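Local coordinates for histidine phosphotransfer protein (Medicago truncatula, PDB 4G78), which probably relays phosphoryl groups from cytokinin sensor histidine kinases to response regulators through an active histidine, at residues 13-18 with 30-35; 26-31 with 45-50; 52-57 with 122-127. All coordinates share one frame; numbering follows the deposited sequence. Where two conformers were deposited one is given.

Interaction 1. Residues 13-18 with 30-35; sequences DHEAAM and QLQKLQ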
loop_
_atom_site.group_PDB
_atom_site.type_symbol
_atom_site.label_atom_id
_atom_site.label_comp_id
_atom_site.label_asym_id
_atom_site.label_seq_id
_atom_site.Cartn_x
_atom_site.Cartn_y
_atom_site.Cartn_z
ATOM N N ASP A 13 -1.138 11.602 -14.830
ATOM C CA ASP A 13 -1.464 10.397 -15.589
ATOM C C ASP A 13 -1.182 9.130 -14.757
ATOM O O ASP A 13 -1.975 8.198 -14.719
ATOM C CB ASP A 13 -0.688 10.341 -16.882
ATOM C CG ASP A 13 -1.162 11.358 -17.930
ATOM O OD1 ASP A 13 -2.285 11.841 -17.805
ATOM O OD2 ASP A 13 -0.352 11.599 -18.868
ATOM N N HIS A 14 -0.008 9.124 -14.098
ATOM C CA HIS A 14 0.380 7.953 -13.293
ATOM C C HIS A 14 -0.565 7.770 -12.106
ATOM O O HIS A 14 -0.996 6.670 -11.803
ATOM C CB HIS A 14 1.816 8.211 -12.858
ATOM C CG HIS A 14 2.278 7.110 -11.909
ATOM N ND1 HIS A 14 2.460 5.817 -12.298
ATOM C CD2 HIS A 14 2.580 7.168 -10.591
ATOM C CE1 HIS A 14 2.828 5.084 -11.263
ATOM N NE2 HIS A 14 2.942 5.871 -10.207
ATOM N N GLU A 15 -0.828 8.886 -11.433
ATOM C CA GLU A 15 -1.795 8.747 -10.284
ATOM C C GLU A 15 -3.152 8.288 -10.770
ATOM O O GLU A 15 -3.747 7.422 -10.132
ATOM C CB GLU A 15 -1.882 10.083 -9.582
ATOM C CG GLU A 15 -2.712 10.079 -8.336
ATOM C CD GLU A 15 -2.700 11.473 -7.721
ATOM O OE1 GLU A 15 -1.733 11.781 -7.056
ATOM O OE2 GLU A 15 -3.580 12.292 -8.016
ATOM N N ALA A 16 -3.656 8.885 -11.852
ATOM C CA ALA A 16 -4.957 8.461 -12.347
ATOM C C ALA A 16 -4.936 6.967 -12.733
ATOM O O ALA A 16 -5.936 6.275 -12.531
ATOM C CB ALA A 16 -5.386 9.312 -13.531
ATOM N N ALA A 17 -3.836 6.513 -13.315
ATOM C CA ALA A 17 -3.727 5.090 -13.682
ATOM C C ALA A 17 -3.770 4.219 -12.436
ATOM O O ALA A 17 -4.375 3.139 -12.448
ATOM C CB ALA A 17 -2.462 4.857 -14.471
ATOM N N MET A 18 -3.117 4.651 -11.367
ATOM C CA MET A 18 -3.150 3.899 -10.113
ATOM C C MET A 18 -4.556 3.751 -9.595
ATOM O O MET A 18 -4.943 2.687 -9.080
ATOM C CB MET A 18 -2.227 4.502 -9.082
ATOM C CG MET A 18 -0.770 4.370 -9.360
ATOM S SD MET A 18 0.313 4.953 -8.058
ATOM C CE MET A 18 -0.005 3.684 -6.816
ATOM N N GLN A 30 -8.085 11.318 0.289
ATOM C CA GLN A 30 -8.265 12.084 1.563
ATOM C C GLN A 30 -6.927 12.504 2.092
ATOM O O GLN A 30 -6.786 13.611 2.622
ATOM C CB GLN A 30 -9.020 11.272 2.574
ATOM C CG GLN A 30 -10.438 10.962 2.204
ATOM C CD GLN A 30 -11.293 12.125 1.995
ATOM O OE1 GLN A 30 -11.140 13.143 2.717
ATOM N NE2 GLN A 30 -12.154 12.140 1.029
ATOM N N LEU A 31 -5.935 11.638 2.076
ATOM C CA LEU A 31 -4.571 12.020 2.535
ATOM C C LEU A 31 -4.031 13.122 1.714
ATOM O O LEU A 31 -3.249 13.950 2.224
ATOM C CB LEU A 31 -3.679 10.826 2.539
ATOM C CG LEU A 31 -3.979 9.679 3.456
ATOM C CD1 LEU A 31 -2.967 8.537 3.220
ATOM C CD2 LEU A 31 -4.046 10.133 4.950
ATOM N N GLN A 32 -4.278 13.108 0.402
ATOM C CA GLN A 32 -3.697 14.060 -0.520
ATOM C C GLN A 32 -4.412 15.396 -0.562
ATOM O O GLN A 32 -3.851 16.357 -1.120
ATOM C CB GLN A 32 -3.763 13.558 -1.973
ATOM C CG GLN A 32 -2.912 12.411 -2.170
ATOM C CD GLN A 32 -2.913 12.239 -3.687
ATOM O OE1 GLN A 32 -1.828 12.424 -4.249
ATOM N NE2 GLN A 32 -4.076 12.028 -4.194
ATOM N N LYS A 33 -5.580 15.473 0.033
ATOM C CA LYS A 33 -6.400 16.691 -0.186
ATOM C C LYS A 33 -5.680 17.894 0.304
ATOM O O LYS A 33 -4.943 17.822 1.350
ATOM C CB LYS A 33 -7.762 16.464 0.427
ATOM C CG LYS A 33 -7.773 16.334 1.953
ATOM C CD LYS A 33 -9.221 16.101 2.448
ATOM C CE LYS A 33 -9.218 14.991 3.511
ATOM N NZ LYS A 33 -9.934 15.390 4.751
ATOM N N LEU A 34 -5.800 19.019 -0.334
ATOM C CA LEU A 34 -5.341 20.281 0.181
ATOM C C LEU A 34 -5.918 20.498 1.646
ATOM O O LEU A 34 -7.119 20.294 1.791
ATOM C CB LEU A 34 -5.588 21.449 -0.646
ATOM C CG LEU A 34 -4.676 21.856 -1.779
ATOM C CD1 LEU A 34 -5.400 22.837 -2.684
ATOM C CD2 LEU A 34 -3.330 22.398 -1.330
ATOM N N GLN A 35 -5.111 20.957 2.501
ATOM C CA GLN A 35 -5.336 21.331 3.907
ATOM C C GLN A 35 -4.654 22.653 4.242
ATOM O O GLN A 35 -3.726 23.021 3.577
ATOM C CB GLN A 35 -4.798 20.242 4.835
ATOM C CG GLN A 35 -5.514 18.905 4.696
ATOM C CD GLN A 35 -6.790 18.901 5.506
ATOM O OE1 GLN A 35 -7.714 19.626 5.203
ATOM N NE2 GLN A 35 -6.812 18.136 6.569
#

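Interaction 2. Residues 26-31 with 45-50; sequences DQFSQL and EVMTMF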
loop_
_atom_site.group_PDB
_atom_site.type_symbol
_atom_site.label_atom_id
_atom_site.label_comp_id
_atom_site.label_asym_id
_atom_site.label_seq_id
_atom_site.Cartn_x
_atom_site.Cartn_y
_atom_site.Cartn_z
ATOM N N ASP A 26 -10.279 6.163 -2.449
ATOM C CA ASP A 26 -10.501 7.508 -1.958
ATOM C C ASP A 26 -9.818 7.813 -0.616
ATOM O O ASP A 26 -9.602 8.979 -0.327
ATOM C CB ASP A 26 -12.010 7.782 -1.795
ATOM C CG ASP A 26 -12.273 9.260 -1.567
ATOM O OD1 ASP A 26 -11.997 10.055 -2.504
ATOM O OD2 ASP A 26 -12.768 9.619 -0.497
ATOM N N GLN A 27 -9.497 6.823 0.210
ATOM C CA GLN A 27 -8.721 7.199 1.411
ATOM C C GLN A 27 -7.413 7.804 1.066
ATOM O O GLN A 27 -6.921 8.719 1.776
ATOM C CB GLN A 27 -8.597 6.026 2.372
ATOM C CG GLN A 27 -7.663 6.339 3.567
ATOM C CD GLN A 27 -8.081 7.495 4.443
ATOM O OE1 GLN A 27 -9.199 8.006 4.351
ATOM N NE2 GLN A 27 -7.177 7.869 5.282
ATOM N N PHE A 28 -6.769 7.359 -0.018
ATOM C CA PHE A 28 -5.543 7.988 -0.459
ATOM C C PHE A 28 -5.821 9.447 -0.867
ATOM O O PHE A 28 -5.090 10.364 -0.555
ATOM C CB PHE A 28 -4.889 7.205 -1.586
ATOM C CG PHE A 28 -3.554 7.756 -1.975
ATOM C CD1 PHE A 28 -2.423 7.402 -1.209
ATOM C CD2 PHE A 28 -3.420 8.600 -3.059
ATOM C CE1 PHE A 28 -1.216 7.949 -1.591
ATOM C CE2 PHE A 28 -2.158 9.101 -3.407
ATOM C CZ PHE A 28 -1.067 8.724 -2.662
ATOM N N SER A 29 -6.927 9.641 -1.628
ATOM C CA SER A 29 -7.322 10.992 -1.985
ATOM C C SER A 29 -7.512 11.869 -0.743
ATOM O O SER A 29 -7.170 13.063 -0.778
ATOM C CB SER A 29 -8.646 10.941 -2.784
ATOM O OG SER A 29 -8.557 10.123 -3.904
ATOM N N GLN A 30 -8.085 11.318 0.289
ATOM C CA GLN A 30 -8.265 12.084 1.563
ATOM C C GLN A 30 -6.927 12.504 2.092
ATOM O O GLN A 30 -6.786 13.611 2.622
ATOM C CB GLN A 30 -9.020 11.272 2.574
ATOM C CG GLN A 30 -10.438 10.962 2.204
ATOM C CD GLN A 30 -11.293 12.125 1.995
ATOM O OE1 GLN A 30 -11.140 13.143 2.717
ATOM N NE2 GLN A 30 -12.154 12.140 1.029
ATOM N N LEU A 31 -5.935 11.638 2.076
ATOM C CA LEU A 31 -4.571 12.020 2.535
ATOM C C LEU A 31 -4.031 13.122 1.714
ATOM O O LEU A 31 -3.249 13.950 2.224
ATOM C CB LEU A 31 -3.679 10.826 2.539
ATOM C CG LEU A 31 -3.979 9.679 3.456
ATOM C CD1 LEU A 31 -2.967 8.537 3.220
ATOM C CD2 LEU A 31 -4.046 10.133 4.950
ATOM N N GLU A 45 4.938 11.156 4.451
ATOM C CA GLU A 45 5.222 10.796 5.844
ATOM C C GLU A 45 4.352 9.582 6.263
ATOM O O GLU A 45 4.834 8.645 6.897
ATOM C CB GLU A 45 5.103 11.925 6.810
ATOM C CG GLU A 45 6.082 13.057 6.541
ATOM C CD GLU A 45 7.584 12.753 6.470
ATOM O OE1 GLU A 45 8.121 12.623 7.594
ATOM O OE2 GLU A 45 8.117 12.672 5.362
ATOM N N VAL A 46 3.063 9.690 5.972
ATOM C CA VAL A 46 2.122 8.606 6.301
ATOM C C VAL A 46 2.553 7.313 5.589
ATOM O O VAL A 46 2.578 6.244 6.225
ATOM C CB VAL A 46 0.710 8.983 5.923
ATOM C CG1 VAL A 46 -0.225 7.795 5.959
ATOM C CG2 VAL A 46 0.163 10.088 6.834
ATOM N N MET A 47 2.830 7.390 4.304
ATOM C CA MET A 47 3.148 6.186 3.568
ATOM C C MET A 47 4.441 5.568 4.083
ATOM O O MET A 47 4.533 4.344 4.066
ATOM C CB MET A 47 3.194 6.444 2.069
ATOM C CG MET A 47 1.821 6.688 1.447
ATOM S SD MET A 47 0.316 5.878 2.016
ATOM C CE MET A 47 -0.457 5.534 0.524
ATOM N N THR A 48 5.432 6.352 4.497
ATOM C CA THR A 48 6.666 5.756 5.014
ATOM C C THR A 48 6.329 4.952 6.294
ATOM O O THR A 48 6.863 3.854 6.481
ATOM C CB THR A 48 7.678 6.863 5.259
ATOM O OG1 THR A 48 8.020 7.465 4.081
ATOM C CG2 THR A 48 8.895 6.292 6.012
ATOM N N MET A 49 5.482 5.474 7.128
ATOM C CA MET A 49 5.045 4.745 8.342
ATOM C C MET A 49 4.373 3.432 7.955
ATOM O O MET A 49 4.616 2.394 8.553
ATOM C CB MET A 49 4.147 5.640 9.174
ATOM C CG MET A 49 4.864 6.796 9.810
ATOM S SD MET A 49 3.656 7.943 10.567
ATOM C CE MET A 49 4.801 9.168 11.186
ATOM N N PHE A 50 3.468 3.508 6.977
ATOM C CA PHE A 50 2.758 2.340 6.481
ATOM C C PHE A 50 3.714 1.316 5.882
ATOM O O PHE A 50 3.566 0.110 6.146
ATOM C CB PHE A 50 1.713 2.808 5.454
ATOM C CG PHE A 50 1.102 1.661 4.680
ATOM C CD1 PHE A 50 0.154 0.865 5.212
ATOM C CD2 PHE A 50 1.504 1.433 3.377
ATOM C CE1 PHE A 50 -0.406 -0.169 4.537
ATOM C CE2 PHE A 50 0.961 0.396 2.639
ATOM C CZ PHE A 50 -0.035 -0.408 3.266
#

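Interaction 3. Residues 52-57 with 122-127; sequences DDSEKL and QEYSLL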
loop_
_atom_site.group_PDB
_atom_site.type_symbol
_atom_site.label_atom_id
_atom_site.label_comp_id
_atom_site.label_asym_id
_atom_site.label_seq_id
_atom_site.Cartn_x
_atom_site.Cartn_y
_atom_site.Cartn_z
ATOM N N ASP A 52 6.892 0.820 6.566
ATOM C CA ASP A 52 7.708 0.196 7.581
ATOM C C ASP A 52 6.894 -0.856 8.357
ATOM O O ASP A 52 7.351 -1.989 8.581
ATOM C CB ASP A 52 8.262 1.293 8.480
ATOM C CG ASP A 52 9.382 2.123 7.877
ATOM O OD1 ASP A 52 9.891 1.796 6.750
ATOM O OD2 ASP A 52 9.657 3.178 8.478
ATOM N N ASP A 53 5.659 -0.522 8.730
ATOM C CA ASP A 53 4.802 -1.484 9.440
ATOM C C ASP A 53 4.477 -2.674 8.579
ATOM O O ASP A 53 4.474 -3.823 9.032
ATOM C CB ASP A 53 3.539 -0.826 9.947
ATOM C CG ASP A 53 3.818 0.134 11.181
ATOM O OD1 ASP A 53 4.930 0.170 11.713
ATOM O OD2 ASP A 53 2.861 0.812 11.501
ATOM N N SER A 54 4.175 -2.425 7.304
ATOM C CA SER A 54 3.771 -3.488 6.419
ATOM C C SER A 54 4.903 -4.457 6.179
ATOM O O SER A 54 4.674 -5.674 6.122
ATOM C CB SER A 54 3.321 -2.911 5.090
ATOM O OG SER A 54 2.152 -2.116 5.173
ATOM N N GLU A 55 6.115 -3.956 5.988
ATOM C CA GLU A 55 7.227 -4.870 5.667
ATOM C C GLU A 55 7.520 -5.754 6.860
ATOM O O GLU A 55 7.795 -6.960 6.695
ATOM C CB GLU A 55 8.424 -4.048 5.234
ATOM C CG GLU A 55 8.153 -3.478 3.823
ATOM C CD GLU A 55 9.076 -2.399 3.397
ATOM O OE1 GLU A 55 10.193 -2.338 3.894
ATOM O OE2 GLU A 55 8.655 -1.585 2.528
ATOM N N LYS A 56 7.463 -5.219 8.054
ATOM C CA LYS A 56 7.619 -6.040 9.258
ATOM C C LYS A 56 6.542 -7.065 9.334
ATOM O O LYS A 56 6.813 -8.290 9.663
ATOM C CB LYS A 56 7.682 -5.151 10.484
ATOM C CG LYS A 56 9.001 -4.456 10.708
ATOM C CD LYS A 56 9.517 -4.688 12.145
ATOM C CE LYS A 56 10.775 -3.899 12.372
ATOM N NZ LYS A 56 11.993 -4.626 11.854
ATOM N N LEU A 57 5.276 -6.708 9.109
ATOM C CA LEU A 57 4.185 -7.594 9.188
ATOM C C LEU A 57 4.283 -8.729 8.183
ATOM O O LEU A 57 4.065 -9.906 8.473
ATOM C CB LEU A 57 2.855 -6.818 9.145
ATOM C CG LEU A 57 1.615 -7.608 9.301
ATOM C CD1 LEU A 57 0.505 -6.682 9.779
ATOM C CD2 LEU A 57 1.170 -8.262 8.018
ATOM N N GLN A 122 3.077 -9.595 -3.606
ATOM C CA GLN A 122 3.064 -9.059 -4.990
ATOM C C GLN A 122 2.380 -7.668 -5.000
ATOM O O GLN A 122 2.884 -6.715 -5.576
ATOM C CB GLN A 122 2.342 -9.975 -5.976
ATOM C CG GLN A 122 2.235 -9.494 -7.440
ATOM C CD GLN A 122 2.237 -10.553 -8.529
ATOM O OE1 GLN A 122 2.725 -10.130 -9.574
ATOM N NE2 GLN A 122 1.713 -11.689 -8.143
ATOM N N GLU A 123 1.215 -7.638 -4.431
ATOM C CA GLU A 123 0.426 -6.421 -4.415
ATOM C C GLU A 123 1.104 -5.327 -3.626
ATOM O O GLU A 123 1.069 -4.142 -4.024
ATOM C CB GLU A 123 -0.975 -6.696 -3.925
ATOM C CG GLU A 123 -1.798 -7.467 -4.941
ATOM C CD GLU A 123 -2.107 -6.718 -6.198
ATOM O OE1 GLU A 123 -2.179 -5.485 -6.159
ATOM O OE2 GLU A 123 -2.223 -7.355 -7.275
ATOM N N TYR A 124 1.744 -5.662 -2.510
ATOM C CA TYR A 124 2.455 -4.676 -1.716
ATOM C C TYR A 124 3.596 -4.088 -2.528
ATOM O O TYR A 124 3.790 -2.865 -2.565
ATOM C CB TYR A 124 2.951 -5.297 -0.406
ATOM C CG TYR A 124 3.770 -4.301 0.352
ATOM C CD1 TYR A 124 3.178 -3.241 1.032
ATOM C CD2 TYR A 124 5.131 -4.379 0.328
ATOM C CE1 TYR A 124 3.952 -2.266 1.666
ATOM C CE2 TYR A 124 5.918 -3.379 0.920
ATOM C CZ TYR A 124 5.311 -2.344 1.611
ATOM O OH TYR A 124 6.028 -1.344 2.235
ATOM N N SER A 125 4.376 -4.935 -3.184
ATOM C CA SER A 125 5.484 -4.433 -3.968
ATOM C C SER A 125 5.010 -3.553 -5.123
ATOM O O SER A 125 5.629 -2.492 -5.374
ATOM C CB SER A 125 6.321 -5.614 -4.463
ATOM O OG SER A 125 7.348 -5.146 -5.313
ATOM N N LEU A 126 3.951 -3.937 -5.787
ATOM C CA LEU A 126 3.402 -3.113 -6.889
ATOM C C LEU A 126 3.008 -1.772 -6.363
ATOM O O LEU A 126 3.264 -0.714 -6.981
ATOM C CB LEU A 126 2.207 -3.811 -7.546
ATOM C CG LEU A 126 2.531 -5.017 -8.413
ATOM C CD1 LEU A 126 1.296 -5.796 -8.721
ATOM C CD2 LEU A 126 3.229 -4.497 -9.733
ATOM N N LEU A 127 2.308 -1.762 -5.221
ATOM C CA LEU A 127 1.858 -0.493 -4.642
ATOM C C LEU A 127 3.044 0.385 -4.289
ATOM O O LEU A 127 3.083 1.576 -4.604
ATOM C CB LEU A 127 1.012 -0.779 -3.427
ATOM C CG LEU A 127 0.619 0.478 -2.660
ATOM C CD1 LEU A 127 -0.376 1.328 -3.434
ATOM C CD2 LEU A 127 0.141 0.118 -1.334
#

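Interaction 1. Residues 13-18 with 30-35
Gln32 and Glu15 are the residues that meet between the last turn of helix 26-32 and helix 6-20. The backbones stay well apart. Glu15 CA and Gln32 CA, the nearest pair, are 11.3 Å from each other, so two long side chains span the gap. Near the start of 30-35, Leu31 turns to a different neighbour, packing on Phe42 and Val43 of helix 41-66. Gln32 follows and reaches toward helix 6-20 with an extended chain. Glu15 comes from the opposite direction. Its CG stands anti to the backbone N (chi1 -175°), and the chain stays extended to the carboxylate. The two flat ends are turned strongly against each other, with carboxylate and amide planes 73° apart. Glu15 OE1 lies 2.9 Å from the atom modelled as Gln32 OE1. The Gln32 amide is probably flipped in the model, so the nature of this approach is left open. Glu15 also has a second deposited conformer. At Lys33 the chain leaves helical geometry. Lys33 N makes a weak hydrogen bond to Gln30 O (3.4 Å). This is a small surface contact, a link between side-chain ends rather than close helix packing. Behind it, helix 6-20 lies on helix 110-145: His14 NE2 bonds to Asn130 O, the His14 ring meets Tyr133 edge-to-face, and Glu15 itself touches Leu134. Helix 26-32 rests on helix 41-66.

Interaction 2. Residues 26-31 with 45-50
Phe28 and Leu31 of helix 26-32 meet Val46 and Met47 of helix 41-66. The contact belongs to the helical bundle of a histidine phosphotransfer protein, where a short helix packs across a long one. The segment axes come no closer than 12.1 Å, and their N-to-C directions differ by 131°. Side chains fill the distance, and the contact is apolar. At the start of 26-31, Asp26 serves its own helix. Asp26 OD2 accepts a hydrogen bond from Gln30 NE2, one turn on, at 3.0 Å and nearly straight (171° at the hydrogen). Gln27 ties the helix to helix 72-89, because its NE2 donates to Ser88 O. Phe28 then brings its ring into the interior. With chi1 at -174° the ring leaves on the side of the carbonyl carbon and nears Met47. The Met47 methyl comes to the ring edge near its plane, and the two side chains cross at about a right angle. The modelled Phe28 CD1 to Met47 CE distance is 3.2 Å. This closeness is doubtful, since Met47 has two conformers and the one given is bent at unusual torsions. Leu131 of helix 110-145 touches both residues. Leu31 closes the segment and points at helix 41-66. Its CD1 is the branch that touches, and Leu31 CD1 lies 3.9 Å from Val46 CG1.

Interaction 3. Residues 52-57 with 122-127
Tyr124 of helix 110-145 reaches across to Ser54 and Glu55 of helix 41-66. The contact lies inside the histidine phosphotransfer helix bundle, where these two long helices run side by side in opposite directions. Ser54 and Tyr124 have the nearest CA atoms, 8.3 Å apart.

The polar part is a hydrogen bond. Tyr124 OH donates to Glu55 OE2 at 2.7 Å. The carboxylate oxygen sits at the edge of the phenol, in the ring plane. Glu55 OE2 receives the bond on its anti side, 19° out of the carboxylate plane. The carboxylate and ring planes are 73° apart. The same OE2 forms a salt bridge with Lys128 NZ, one turn after Tyr124.

The packing part is made by carbon atoms. A chi1 of 176° sends the phenol out toward helix 41-66. Ser54 CB approaches the ring obliquely, 3.5 Å from Tyr124 CE1. Glu55 CG lies out of the ring plane, on the same side as Ser54 CB, 3.7 Å from Tyr124 CE2. Ser54 and Glu55 have second conformers; these distances hold for the one given. Phe50, Phe51 and Leu58 also touch the tyrosine. The Ser54 hydroxyl is engaged with Phe50 O of its own helix and with Gln82 NE2 of helix 72-89, which also carries His80, the predicted phosphorylation site.

Glu55 OE2 is thus gripped by a phenol and an ammonium group from one helix. The lysine charge would be expected to favour the ionised carboxylate, which suits its role as acceptor. The phenol is anchored at its outer end, its ring packed between the helices.

Overall arrangement
From the N terminus, helix 6-20 is followed by a turn into helix 26-32. Interaction 1 closes the first loop, between these two helices, near the surface. Interaction 2 begins on the same short helix, sharing Gln30 and Leu31, and closes the next loop onto helix 41-66. The two loops cross, since 26-31 begins before 30-35 ends. Interaction 3 neither nests in nor crosses either. It closes a much longer loop, 64 residues and mostly helix, by joining helix 41-66 to helix 110-145. Helix 41-66 therefore carries interactions 2 and 3 in succession. Phe50 packs on Tyr124 and Leu127, linking them. Met18 touches Leu127, which ties helix 6-20 to helix 110-145.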